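Local coordinates for divalent ion tolerance protein CutA1 (Ehrlichia chaffeensis, PDB 4IYQ) that belongs to the trimeric CutA1 family of divalent ion tolerance proteins and may bind copper ions, at residues A[42-47]-A[91-96]. Numbering follows the deposited sequence.
Sequences SNILLE and TNKIQA
Between Leu45 and its partners Ile94 and Lys93 there is no ring, amide or carboxylate to offer a face or an edge; the groups that meet are methyls and methylenes. Leu45 makes contact through both methyls of its fork. Leu45 CD1 rests against the methylene of Ile94, 3.7 Å from Ile94 CG1 and 4.0 Å from Ile94 CD1, the two side chains crossing at about a right angle. The Leu45 and Lys93 side chains slide past each other in opposite directions, which brings Leu45 CD2 to 3.8 Å from Lys93 CG. The lysine serves here through its hydrocarbon part: its CB points toward helix 35-47, CG continues anti to the backbone N (chi1 -176°), and the bend at chi2 (65°) lets the Lys93 side chain cross that of Ile44 at about a right angle, with Lys93 CE 3.8 Å from Ile44 CG2. The cross-contact is thus apolar throughout, and its 161 Å² of buried surface indicates a modest interface. Backbones stay well apart: the axes of segments 42-47 and 91-96 approach to 10.7 Å, with 140° between their N-to-C directions. Leu45 and Ile94 both also touch Leu80 of strand 69-83, which places their junction over the sheet. Helix 35-47 follows strand 25-32 and helix 87-97 follows strand 69-83, giving the beta-alpha-beta-beta-alpha-beta topology of the ferredoxin-like fold of CutA1 subunits.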
ATOM      1  N   SER A  42     -13.366   5.520   9.574  1.00 10.10           N
ATOM      2  CA  SER A  42     -13.956   4.937   8.390  1.00  9.58           C
ATOM      3  C   SER A  42     -15.436   5.280   8.354  1.00 13.17           C
ATOM      4  O   SER A  42     -15.955   5.812   7.368  1.00  9.66           O
ATOM      5  CB  SER A  42     -13.748   3.427   8.405  1.00  9.37           C
ATOM      6  OG  SER A  42     -12.366   3.116   8.320  1.00 12.17           O
ATOM      7  N   ASN A  43     -16.095   4.988   9.468  1.00 10.31           N
ATOM      8  CA  ASN A  43     -17.490   5.316   9.676  1.00 10.73           C
ATOM      9  C   ASN A  43     -17.875   6.771   9.437  1.00 14.88           C
ATOM     10  O   ASN A  43     -18.759   7.045   8.632  1.00 14.78           O
ATOM     11  CB  ASN A  43     -17.873   4.927  11.095  1.00 21.75           C
ATOM     12  CG  ASN A  43     -19.102   4.096  11.134  1.00 28.80           C
ATOM     13  OD1 ASN A  43     -19.042   2.890  10.921  1.00 38.33           O
ATOM     14  ND2 ASN A  43     -20.239   4.726  11.386  1.00 30.31           N
ATOM     15  N   ILE A  44     -17.207   7.690  10.139  1.00 16.82           N
ATOM     16  CA  ILE A  44     -17.479   9.117  10.033  1.00 11.75           C
ATOM     17  C   ILE A  44     -17.298   9.622   8.595  1.00 15.50           C
ATOM     18  O   ILE A  44     -18.135  10.371   8.087  1.00 12.40           O
ATOM     19  CB  ILE A  44     -16.591   9.942  11.018  1.00 17.52           C
ATOM     20  CG1 ILE A  44     -17.073   9.735  12.464  1.00 16.77           C
ATOM     21  CG2 ILE A  44     -16.641  11.434  10.687  1.00 12.65           C
ATOM     22  CD1 ILE A  44     -16.063  10.144  13.554  1.00 13.67           C
ATOM     23  N   LEU A  45     -16.236   9.189   7.929  1.00 10.68           N
ATOM     24  CA  LEU A  45     -16.020   9.584   6.545  1.00 10.32           C
ATOM     25  C   LEU A  45     -17.100   9.028   5.613  1.00 17.01           C
ATOM     26  O   LEU A  45     -17.556   9.719   4.695  1.00 10.23           O
ATOM     27  CB  LEU A  45     -14.649   9.128   6.067  1.00 13.12           C
ATOM     28  CG  LEU A  45     -13.457   9.796   6.752  1.00 10.09           C
ATOM     29  CD1 LEU A  45     -12.167   9.062   6.348  1.00 10.08           C
ATOM     30  CD2 LEU A  45     -13.401  11.272   6.438  1.00 10.48           C
ATOM     31  N   LEU A  46     -17.506   7.782   5.846  1.00 16.29           N
ATOM     32  CA  LEU A  46     -18.539   7.170   5.018  1.00  9.88           C
ATOM     33  C   LEU A  46     -19.866   7.904   5.175  1.00 13.00           C
ATOM     34  O   LEU A  46     -20.546   8.194   4.186  1.00 10.57           O
ATOM     35  CB  LEU A  46     -18.701   5.686   5.354  1.00  9.71           C
ATOM     36  CG  LEU A  46     -17.614   4.782   4.763  1.00  9.38           C
ATOM     37  CD1 LEU A  46     -17.633   3.399   5.375  1.00  9.14           C
ATOM     38  CD2 LEU A  46     -17.782   4.670   3.256  1.00  8.96           C
ATOM     39  N   GLU A  47     -20.239   8.222   6.410  1.00 10.96           N
ATOM     40  CA  GLU A  47     -21.534   8.843   6.609  1.00 23.61           C
ATOM     41  C   GLU A  47     -21.517  10.258   6.032  1.00 25.80           C
ATOM     42  O   GLU A  47     -22.570  10.807   5.737  1.00 27.35           O
ATOM     43  CB  GLU A  47     -21.979   8.808   8.076  1.00 24.10           C
ATOM     44  CG  GLU A  47     -21.255   9.673   9.060  1.00 31.67           C
ATOM     45  CD  GLU A  47     -21.944   9.630  10.435  1.00 40.53           C
ATOM     46  OE1 GLU A  47     -21.530  10.396  11.345  1.00 41.25           O
ATOM     47  OE2 GLU A  47     -22.901   8.823  10.594  1.00 37.33           O
ATOM     48  N   THR A  91      -8.935  14.767   3.912  1.00 11.20           N
ATOM     49  CA  THR A  91      -7.754  14.939   4.757  1.00 12.47           C
ATOM     50  C   THR A  91      -8.030  15.893   5.946  1.00 15.30           C
ATOM     51  O   THR A  91      -7.706  15.583   7.101  1.00 14.98           O
ATOM     52  CB  THR A  91      -6.569  15.484   3.949  1.00 11.75           C
ATOM     53  OG1 THR A  91      -6.297  14.603   2.866  1.00 14.69           O
ATOM     54  CG2 THR A  91      -5.331  15.612   4.818  1.00 12.20           C
ATOM     55  N   ASN A  92      -8.658  17.029   5.665  1.00 12.78           N
ATOM     56  CA  ASN A  92      -8.991  17.986   6.710  1.00 14.59           C
ATOM     57  C   ASN A  92      -9.873  17.343   7.749  1.00 19.36           C
ATOM     58  O   ASN A  92      -9.728  17.616   8.950  1.00 20.75           O
ATOM     59  CB  ASN A  92      -9.689  19.220   6.147  1.00 14.14           C
ATOM     60  CG  ASN A  92      -8.783  20.049   5.294  1.00 24.56           C
ATOM     61  OD1 ASN A  92      -7.558  19.917   5.359  1.00 27.51           O
ATOM     62  ND2 ASN A  92      -9.369  20.925   4.488  1.00 26.09           N
ATOM     63  N   LYS A  93     -10.802  16.508   7.285  1.00 12.95           N
ATOM     64  CA  LYS A  93     -11.731  15.860   8.198  1.00 12.97           C
ATOM     65  C   LYS A  93     -11.002  14.846   9.084  1.00 25.22           C
ATOM     66  O   LYS A  93     -11.198  14.823  10.304  1.00 21.96           O
ATOM     67  CB  LYS A  93     -12.843  15.178   7.419  1.00 12.40           C
ATOM     68  CG  LYS A  93     -13.911  14.564   8.278  1.00 12.51           C
ATOM     69  CD  LYS A  93     -14.640  15.614   9.033  1.00 13.41           C
ATOM     70  CE  LYS A  93     -15.890  15.036   9.626  1.00 21.17           C
ATOM     71  NZ  LYS A  93     -16.654  16.056  10.374  1.00 18.35           N
ATOM     72  N   ILE A  94     -10.125  14.050   8.469  1.00 12.20           N
ATOM     73  CA  ILE A  94      -9.349  13.046   9.193  1.00 15.96           C
ATOM     74  C   ILE A  94      -8.482  13.720  10.257  1.00 16.79           C
ATOM     75  O   ILE A  94      -8.420  13.237  11.387  1.00 13.32           O
ATOM     76  CB  ILE A  94      -8.467  12.191   8.240  1.00 11.41           C
ATOM     77  CG1 ILE A  94      -9.342  11.309   7.331  1.00 10.69           C
ATOM     78  CG2 ILE A  94      -7.538  11.296   9.031  1.00 20.53           C
ATOM     79  CD1 ILE A  94      -8.601  10.764   6.122  1.00 10.15           C
ATOM     80  N   GLN A  95      -7.867  14.857   9.916  1.00 13.35           N
ATOM     81  CA  GLN A  95      -7.030  15.595  10.870  1.00 19.78           C
ATOM     82  C   GLN A  95      -7.850  16.052  12.083  1.00 19.71           C
ATOM     83  O   GLN A  95      -7.411  15.924  13.220  1.00 20.98           O
ATOM     84  CB  GLN A  95      -6.364  16.808  10.198  1.00 14.68           C
ATOM     85  N   ALA A  96      -9.059  16.537  11.838  1.00 15.12           N
ATOM     86  CA  ALA A  96      -9.914  17.036  12.907  1.00 15.98           C
ATOM     87  C   ALA A  96     -10.349  15.938  13.872  1.00 24.77           C
ATOM     88  O   ALA A  96     -10.516  16.199  15.053  1.00 27.52           O
ATOM     89  CB  ALA A  96     -11.128  17.732  12.327  1.00 16.00           C
TER